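Local coordinates for glucose-6-phosphate isomerase (Plasmodium falciparum, PDB 3QKI), which probably interconverts glucose 6-phosphate and fructose 6-phosphate, the second step of glycolysis, as a member of the glucose-6-phosphate isomerase family, at residues Asn79-Tyr84 / Leu360-Phe365; Ile356-Ala361 / Ile537-Phe542. All blocks are in the same frame, centred on the assembly; numbering follows the deposited sequence.

Interaction 1: residues Asn79-Tyr84 / Leu360-Phe365; sequences NKLVEY and LALTSF
Y84 and F365 meet as two nearly parallel rings, their planes 15° apart but displaced so that little ring area is superposed. F365 sets CE2 over one face of the tyrosine, offset toward the CD1-CE1 rim and 3.6 Å from Y84 CE1, while F365 CZ lies 3.5 Å from Y84 OH. In both residues CG stands anti to the backbone N (chi1 176° for Y84), which carries each ring out from its helix toward the other. The tyrosine hydroxyl is not left in an apolar setting without a partner: Y84 OH hydrogen-bonds to the carbonyl O of L543, at the end of helix 523-543. Beside the rings, L362 drives its forked end against the backbone of segment 79-84. Its CD2 comes to 3.3 Å from L81 O, while L362 CD1 reaches V82 CG2 at 4.1 Å, the two side chains crossing at about a right angle. L81 answers by laying CD2 at 3.9 Å from L362 O and by meeting the edge of the F365 ring with the same methyl. The segment axes stay 10.3 Å apart at 100°, a spacing at which contact is made mainly by leucine and aromatic side chains. This is a near-perpendicular helix-helix packing, apolar and without hydrogen bonds between the segments, within the alpha-beta fold of the phosphoglucose isomerase family.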
ATOM      1  N   ASN A  79      -7.872 -32.897  -1.446  1.00 20.27           N
ATOM      2  CA  ASN A  79      -7.271 -34.098  -0.839  1.00 19.08           C
ATOM      3  C   ASN A  79      -5.936 -34.400  -1.484  1.00 21.75           C
ATOM      4  O   ASN A  79      -5.003 -34.783  -0.776  1.00 22.36           O
ATOM      5  CB  ASN A  79      -8.215 -35.302  -0.917  1.00 21.53           C
ATOM      6  CG  ASN A  79      -9.418 -35.189   0.001  1.00 51.36           C
ATOM      7  OD1 ASN A  79      -9.490 -34.327   0.889  1.00 39.25           O
ATOM      8  ND2 ASN A  79     -10.415 -36.035  -0.216  1.00 49.26           N
ATOM      9  N   LYS A  80      -5.809 -34.153  -2.809  1.00 16.40           N
ATOM     10  CA  LYS A  80      -4.542 -34.358  -3.506  1.00 15.42           C
ATOM     11  C   LYS A  80      -3.508 -33.337  -3.037  1.00 19.89           C
ATOM     12  O   LYS A  80      -2.330 -33.682  -2.911  1.00 17.01           O
ATOM     13  CB  LYS A  80      -4.715 -34.320  -5.025  1.00 18.08           C
ATOM     14  CG  LYS A  80      -3.452 -34.674  -5.820  1.00 22.07           C
ATOM     15  CD  LYS A  80      -2.967 -36.109  -5.591  1.00 24.26           C
ATOM     16  CE  LYS A  80      -4.004 -37.193  -5.866  1.00 26.04           C
ATOM     17  NZ  LYS A  80      -3.451 -38.537  -5.610  1.00 28.22           N
ATOM     18  N   LEU A  81      -3.952 -32.077  -2.759  1.00 16.38           N
ATOM     19  CA  LEU A  81      -3.056 -31.041  -2.231  1.00 15.19           C
ATOM     20  C   LEU A  81      -2.508 -31.501  -0.867  1.00 18.46           C
ATOM     21  O   LEU A  81      -1.323 -31.321  -0.601  1.00 16.93           O
ATOM     22  CB  LEU A  81      -3.781 -29.682  -2.125  1.00 14.38           C
ATOM     23  CG  LEU A  81      -3.838 -28.875  -3.428  1.00 16.70           C
ATOM     24  CD1 LEU A  81      -4.856 -27.761  -3.326  1.00 17.66           C
ATOM     25  CD2 LEU A  81      -2.475 -28.307  -3.803  1.00 15.15           C
ATOM     26  N   VAL A  82      -3.360 -32.153  -0.038  1.00 15.33           N
ATOM     27  CA  VAL A  82      -2.957 -32.720   1.266  1.00 15.09           C
ATOM     28  C   VAL A  82      -1.945 -33.858   1.060  1.00 21.26           C
ATOM     29  O   VAL A  82      -0.964 -33.935   1.803  1.00 20.63           O
ATOM     30  CB  VAL A  82      -4.174 -33.109   2.132  1.00 16.48           C
ATOM     31  CG1 VAL A  82      -3.750 -33.871   3.399  1.00 15.68           C
ATOM     32  CG2 VAL A  82      -4.982 -31.864   2.481  1.00 15.15           C
ATOM     33  N   GLU A  83      -2.130 -34.680  -0.008  1.00 18.17           N
ATOM     34  CA  GLU A  83      -1.177 -35.741  -0.341  1.00 17.92           C
ATOM     35  C   GLU A  83       0.161 -35.124  -0.736  1.00 19.10           C
ATOM     36  O   GLU A  83       1.195 -35.693  -0.409  1.00 16.83           O
ATOM     37  CB  GLU A  83      -1.692 -36.646  -1.456  1.00 19.10           C
ATOM     38  CG  GLU A  83      -2.760 -37.613  -0.977  1.00 29.37           C
ATOM     39  CD  GLU A  83      -3.322 -38.477  -2.086  1.00 50.10           C
ATOM     40  OE1 GLU A  83      -2.557 -38.818  -3.018  1.00 35.98           O
ATOM     41  OE2 GLU A  83      -4.526 -38.811  -2.027  1.00 56.81           O
ATOM     42  N   TYR A  84       0.136 -33.961  -1.419  1.00 15.50           N
ATOM     43  CA  TYR A  84       1.359 -33.225  -1.754  1.00 15.04           C
ATOM     44  C   TYR A  84       2.077 -32.741  -0.464  1.00 17.43           C
ATOM     45  O   TYR A  84       3.281 -32.927  -0.348  1.00 16.76           O
ATOM     46  CB  TYR A  84       1.071 -32.063  -2.723  1.00 15.32           C
ATOM     47  CG  TYR A  84       2.318 -31.258  -2.992  1.00 16.08           C
ATOM     48  CD1 TYR A  84       2.602 -30.109  -2.255  1.00 18.48           C
ATOM     49  CD2 TYR A  84       3.260 -31.687  -3.923  1.00 15.80           C
ATOM     50  CE1 TYR A  84       3.773 -29.389  -2.466  1.00 20.95           C
ATOM     51  CE2 TYR A  84       4.448 -30.987  -4.121  1.00 15.96           C
ATOM     52  CZ  TYR A  84       4.696 -29.835  -3.396  1.00 19.15           C
ATOM     53  OH  TYR A  84       5.824 -29.105  -3.623  1.00 16.50           O
ATOM     54  N   LEU A 360      -4.483 -22.935   3.870  1.00 12.48           N
ATOM     55  CA  LEU A 360      -4.313 -21.602   3.275  1.00 13.02           C
ATOM     56  C   LEU A 360      -3.038 -21.570   2.422  1.00 14.27           C
ATOM     57  O   LEU A 360      -3.056 -21.090   1.299  1.00 12.86           O
ATOM     58  CB  LEU A 360      -4.298 -20.533   4.380  1.00 14.16           C
ATOM     59  CG  LEU A 360      -4.403 -19.070   3.929  1.00 20.38           C
ATOM     60  CD1 LEU A 360      -5.680 -18.830   3.099  1.00 20.39           C
ATOM     61  CD2 LEU A 360      -4.450 -18.138   5.127  1.00 22.48           C
ATOM     62  N   ALA A 361      -1.944 -22.154   2.922  1.00 12.26           N
ATOM     63  CA  ALA A 361      -0.672 -22.271   2.176  1.00 10.88           C
ATOM     64  C   ALA A 361      -0.847 -23.167   0.944  1.00 11.65           C
ATOM     65  O   ALA A 361      -0.359 -22.821  -0.130  1.00 11.36           O
ATOM     66  CB  ALA A 361       0.430 -22.850   3.103  1.00 10.20           C
ATOM     67  N   LEU A 362      -1.573 -24.302   1.079  1.00 11.09           N
ATOM     68  CA  LEU A 362      -1.829 -25.214  -0.056  1.00 11.37           C
ATOM     69  C   LEU A 362      -2.625 -24.532  -1.158  1.00 16.29           C
ATOM     70  O   LEU A 362      -2.331 -24.724  -2.329  1.00 15.23           O
ATOM     71  CB  LEU A 362      -2.538 -26.500   0.394  1.00 11.70           C
ATOM     72  CG  LEU A 362      -1.690 -27.522   1.185  1.00 14.73           C
ATOM     73  CD1 LEU A 362      -2.589 -28.570   1.823  1.00 14.02           C
ATOM     74  CD2 LEU A 362      -0.698 -28.196   0.302  1.00 14.77           C
ATOM     75  N   THR A 363      -3.617 -23.700  -0.764  1.00 15.55           N
ATOM     76  CA  THR A 363      -4.464 -22.934  -1.682  1.00 14.65           C
ATOM     77  C   THR A 363      -3.601 -21.941  -2.460  1.00 17.07           C
ATOM     78  O   THR A 363      -3.712 -21.861  -3.681  1.00 17.16           O
ATOM     79  CB  THR A 363      -5.577 -22.249  -0.889  1.00 14.55           C
ATOM     80  OG1 THR A 363      -6.391 -23.252  -0.271  1.00 15.86           O
ATOM     81  CG2 THR A 363      -6.432 -21.353  -1.736  1.00  8.81           C
ATOM     82  N   SER A 364      -2.747 -21.190  -1.749  1.00 13.75           N
ATOM     83  CA  SER A 364      -1.840 -20.201  -2.331  1.00 12.67           C
ATOM     84  C   SER A 364      -0.886 -20.872  -3.343  1.00 15.70           C
ATOM     85  O   SER A 364      -0.701 -20.360  -4.448  1.00 13.19           O
ATOM     86  CB  SER A 364      -1.056 -19.530  -1.215  1.00 16.82           C
ATOM     87  OG  SER A 364      -0.143 -18.551  -1.690  1.00 22.00           O
ATOM     88  N   PHE A 365      -0.288 -22.008  -2.955  1.00 13.37           N
ATOM     89  CA  PHE A 365       0.623 -22.819  -3.761  1.00 13.33           C
ATOM     90  C   PHE A 365      -0.084 -23.304  -5.028  1.00 18.89           C
ATOM     91  O   PHE A 365       0.471 -23.208  -6.117  1.00 18.76           O
ATOM     92  CB  PHE A 365       1.129 -24.013  -2.912  1.00 15.50           C
ATOM     93  CG  PHE A 365       1.946 -25.035  -3.666  1.00 17.61           C
ATOM     94  CD1 PHE A 365       3.271 -24.781  -4.005  1.00 20.21           C
ATOM     95  CD2 PHE A 365       1.389 -26.258  -4.035  1.00 19.89           C
ATOM     96  CE1 PHE A 365       4.028 -25.736  -4.699  1.00 21.64           C
ATOM     97  CE2 PHE A 365       2.133 -27.196  -4.754  1.00 22.11           C
ATOM     98  CZ  PHE A 365       3.448 -26.931  -5.083  1.00 20.17           C
TER

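Interaction 2: residues Ile356-Ala361 / Ile537-Phe542; sequences IPVLLA and IVAEGF
Segments 356-361 and 537-542, both helical, run past each other with their axes 8.3 Å apart and their chain directions diverging by 50°. The backbones come closest at A361 and E540, whose CA atoms are 5.0 Å apart; V358, a turn before A361, has its CA 6.0 Å from the CA of A539, the residue before E540. Alanines make this approach possible. A361 CB and A539 CB touch directly at 3.7 Å, and the same A361 methyl rests against the backbone N of E540, also at 3.7 Å. V358 adds a looser contact, setting CG2 at 4.3 Å from A539 CB. E540 leaves the interface along its flank: with CG anti to its backbone N (chi1 -155°) and the chain extended beyond, its aliphatic part passes the carbonyl of A361, E540 CG lying 4.0 Å from A361 O. The buried carboxylate has R536 as salt-bridge partner at OE1 and S364 as partner at OE2; the arginine would be expected to favour the charged form. Two further helices touch this pairing of 356-371 with 523-543: F347 of helix 330-349 packs against both V358 and A539, and L90 of helix 90-99 against V358 and F542.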
ATOM      1  N   ILE A 356      -5.798 -25.117   9.388  1.00 15.44           N
ATOM      2  CA  ILE A 356      -6.123 -23.834   8.742  1.00 15.79           C
ATOM      3  C   ILE A 356      -4.924 -23.146   8.030  1.00 17.46           C
ATOM      4  O   ILE A 356      -5.018 -22.930   6.819  1.00 17.45           O
ATOM      5  CB  ILE A 356      -6.969 -22.921   9.673  1.00 19.32           C
ATOM      6  CG1 ILE A 356      -8.371 -23.504   9.836  1.00 20.57           C
ATOM      7  CG2 ILE A 356      -7.046 -21.470   9.145  1.00 20.57           C
ATOM      8  CD1 ILE A 356      -9.141 -23.001  11.036  1.00 25.24           C
ATOM      9  N   PRO A 357      -3.776 -22.878   8.691  1.00 15.42           N
ATOM     10  CA  PRO A 357      -2.641 -22.266   7.950  1.00 15.30           C
ATOM     11  C   PRO A 357      -2.101 -23.162   6.830  1.00 18.07           C
ATOM     12  O   PRO A 357      -1.647 -22.659   5.803  1.00 16.20           O
ATOM     13  CB  PRO A 357      -1.572 -22.072   9.028  1.00 17.27           C
ATOM     14  CG  PRO A 357      -2.268 -22.226  10.338  1.00 20.98           C
ATOM     15  CD  PRO A 357      -3.456 -23.058  10.128  1.00 16.79           C
ATOM     16  N   VAL A 358      -2.126 -24.502   7.032  1.00 14.32           N
ATOM     17  CA  VAL A 358      -1.653 -25.429   6.010  1.00 14.04           C
ATOM     18  C   VAL A 358      -2.564 -25.371   4.771  1.00 16.15           C
ATOM     19  O   VAL A 358      -2.054 -25.257   3.645  1.00 16.05           O
ATOM     20  CB  VAL A 358      -1.459 -26.870   6.559  1.00 16.63           C
ATOM     21  CG1 VAL A 358      -1.299 -27.879   5.411  1.00 16.16           C
ATOM     22  CG2 VAL A 358      -0.248 -26.926   7.497  1.00 15.96           C
ATOM     23  N   LEU A 359      -3.893 -25.426   4.983  1.00 12.15           N
ATOM     24  CA  LEU A 359      -4.872 -25.361   3.887  1.00 12.27           C
ATOM     25  C   LEU A 359      -4.784 -24.022   3.144  1.00 14.67           C
ATOM     26  O   LEU A 359      -4.937 -23.989   1.927  1.00 14.57           O
ATOM     27  CB  LEU A 359      -6.292 -25.588   4.422  1.00 13.16           C
ATOM     28  CG  LEU A 359      -6.588 -27.020   4.945  1.00 18.12           C
ATOM     29  CD1 LEU A 359      -7.949 -27.068   5.636  1.00 18.43           C
ATOM     30  CD2 LEU A 359      -6.507 -28.033   3.818  1.00 22.29           C
ATOM     31  N   LEU A 360      -4.483 -22.935   3.870  1.00 12.48           N
ATOM     32  CA  LEU A 360      -4.313 -21.602   3.275  1.00 13.02           C
ATOM     33  C   LEU A 360      -3.038 -21.570   2.422  1.00 14.27           C
ATOM     34  O   LEU A 360      -3.056 -21.090   1.299  1.00 12.86           O
ATOM     35  CB  LEU A 360      -4.298 -20.533   4.380  1.00 14.16           C
ATOM     36  CG  LEU A 360      -4.403 -19.070   3.929  1.00 20.38           C
ATOM     37  CD1 LEU A 360      -5.680 -18.830   3.099  1.00 20.39           C
ATOM     38  CD2 LEU A 360      -4.450 -18.138   5.127  1.00 22.48           C
ATOM     39  N   ALA A 361      -1.944 -22.154   2.922  1.00 12.26           N
ATOM     40  CA  ALA A 361      -0.672 -22.271   2.176  1.00 10.88           C
ATOM     41  C   ALA A 361      -0.847 -23.167   0.944  1.00 11.65           C
ATOM     42  O   ALA A 361      -0.359 -22.821  -0.130  1.00 11.36           O
ATOM     43  CB  ALA A 361       0.430 -22.850   3.103  1.00 10.20           C
ATOM     44  N   ILE A 537       2.990 -18.711   5.937  1.00 13.49           N
ATOM     45  CA  ILE A 537       4.256 -18.456   5.237  1.00 13.41           C
ATOM     46  C   ILE A 537       5.301 -19.548   5.481  1.00 14.91           C
ATOM     47  O   ILE A 537       5.950 -19.999   4.530  1.00 16.01           O
ATOM     48  CB  ILE A 537       4.747 -17.004   5.460  1.00 16.73           C
ATOM     49  CG1 ILE A 537       3.867 -16.015   4.635  1.00 19.04           C
ATOM     50  CG2 ILE A 537       6.221 -16.817   5.161  1.00 17.25           C
ATOM     51  CD1 ILE A 537       3.617 -16.400   3.071  1.00 31.17           C
ATOM     52  N   VAL A 538       5.415 -20.013   6.730  1.00 10.29           N
ATOM     53  CA  VAL A 538       6.325 -21.092   7.092  1.00 10.59           C
ATOM     54  C   VAL A 538       5.915 -22.389   6.328  1.00 13.27           C
ATOM     55  O   VAL A 538       6.771 -23.021   5.718  1.00 13.16           O
ATOM     56  CB  VAL A 538       6.395 -21.291   8.630  1.00 13.41           C
ATOM     57  CG1 VAL A 538       7.008 -22.639   8.997  1.00 12.16           C
ATOM     58  CG2 VAL A 538       7.149 -20.145   9.294  1.00 13.55           C
ATOM     59  N   ALA A 539       4.613 -22.725   6.309  1.00 11.82           N
ATOM     60  CA  ALA A 539       4.103 -23.910   5.609  1.00 11.91           C
ATOM     61  C   ALA A 539       4.364 -23.783   4.117  1.00 15.26           C
ATOM     62  O   ALA A 539       4.806 -24.747   3.496  1.00 16.03           O
ATOM     63  CB  ALA A 539       2.610 -24.090   5.862  1.00 12.63           C
ATOM     64  N   GLU A 540       4.139 -22.586   3.551  1.00 10.57           N
ATOM     65  CA  GLU A 540       4.312 -22.359   2.140  1.00  9.73           C
ATOM     66  C   GLU A 540       5.768 -22.474   1.659  1.00 14.78           C
ATOM     67  O   GLU A 540       6.004 -22.982   0.557  1.00 13.60           O
ATOM     68  CB  GLU A 540       3.629 -21.059   1.692  1.00 11.20           C
ATOM     69  CG  GLU A 540       3.264 -21.088   0.224  1.00 24.94           C
ATOM     70  CD  GLU A 540       2.342 -19.989  -0.250  1.00 43.68           C
ATOM     71  OE1 GLU A 540       1.862 -19.188   0.587  1.00 28.93           O
ATOM     72  OE2 GLU A 540       2.080 -19.945  -1.473  1.00 34.51           O
ATOM     73  N   GLY A 541       6.726 -22.030   2.481  1.00 13.37           N
ATOM     74  CA  GLY A 541       8.149 -22.130   2.150  1.00 12.44           C
ATOM     75  C   GLY A 541       8.565 -23.583   2.011  1.00 14.15           C
ATOM     76  O   GLY A 541       9.285 -23.930   1.073  1.00 14.42           O
ATOM     77  N   PHE A 542       8.034 -24.456   2.886  1.00 10.35           N
ATOM     78  CA  PHE A 542       8.283 -25.901   2.834  1.00 10.77           C
ATOM     79  C   PHE A 542       7.619 -26.558   1.629  1.00 17.13           C
ATOM     80  O   PHE A 542       8.244 -27.403   0.986  1.00 17.47           O
ATOM     81  CB  PHE A 542       7.919 -26.615   4.145  1.00 11.45           C
ATOM     82  CG  PHE A 542       8.830 -26.252   5.314  1.00 13.39           C
ATOM     83  CD1 PHE A 542      10.215 -26.267   5.173  1.00 14.20           C
ATOM     84  CD2 PHE A 542       8.296 -25.936   6.565  1.00 15.64           C
ATOM     85  CE1 PHE A 542      11.051 -25.969   6.257  1.00 15.74           C
ATOM     86  CE2 PHE A 542       9.132 -25.597   7.639  1.00 16.75           C
ATOM     87  CZ  PHE A 542      10.504 -25.610   7.475  1.00 15.00           C
TER

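Helix 356-371 joins the two contacts, whose centres lie 8 Å apart: V358 and A361 serve interaction 2 against helix 523-543, and L362 and F365, farther along, serve interaction 1 against helix 75-87. Along the chain, 79-84 comes first, then the shared helix, and 537-542 far later, so segments remote in sequence converge. A probable hydrogen bond from S364 OG to E540 OE2, 2.6 Å, links the two contacts directly. Helix 523-543 also reaches interaction 1, where L543 touches L362 and accepts the Y84 hydroxyl, so helices 75-87, 356-371 and 523-543 pack mutually. Strand 375-380 of the mixed sheet follows the shared helix, and both contacts lie away from the sugar-phosphate site.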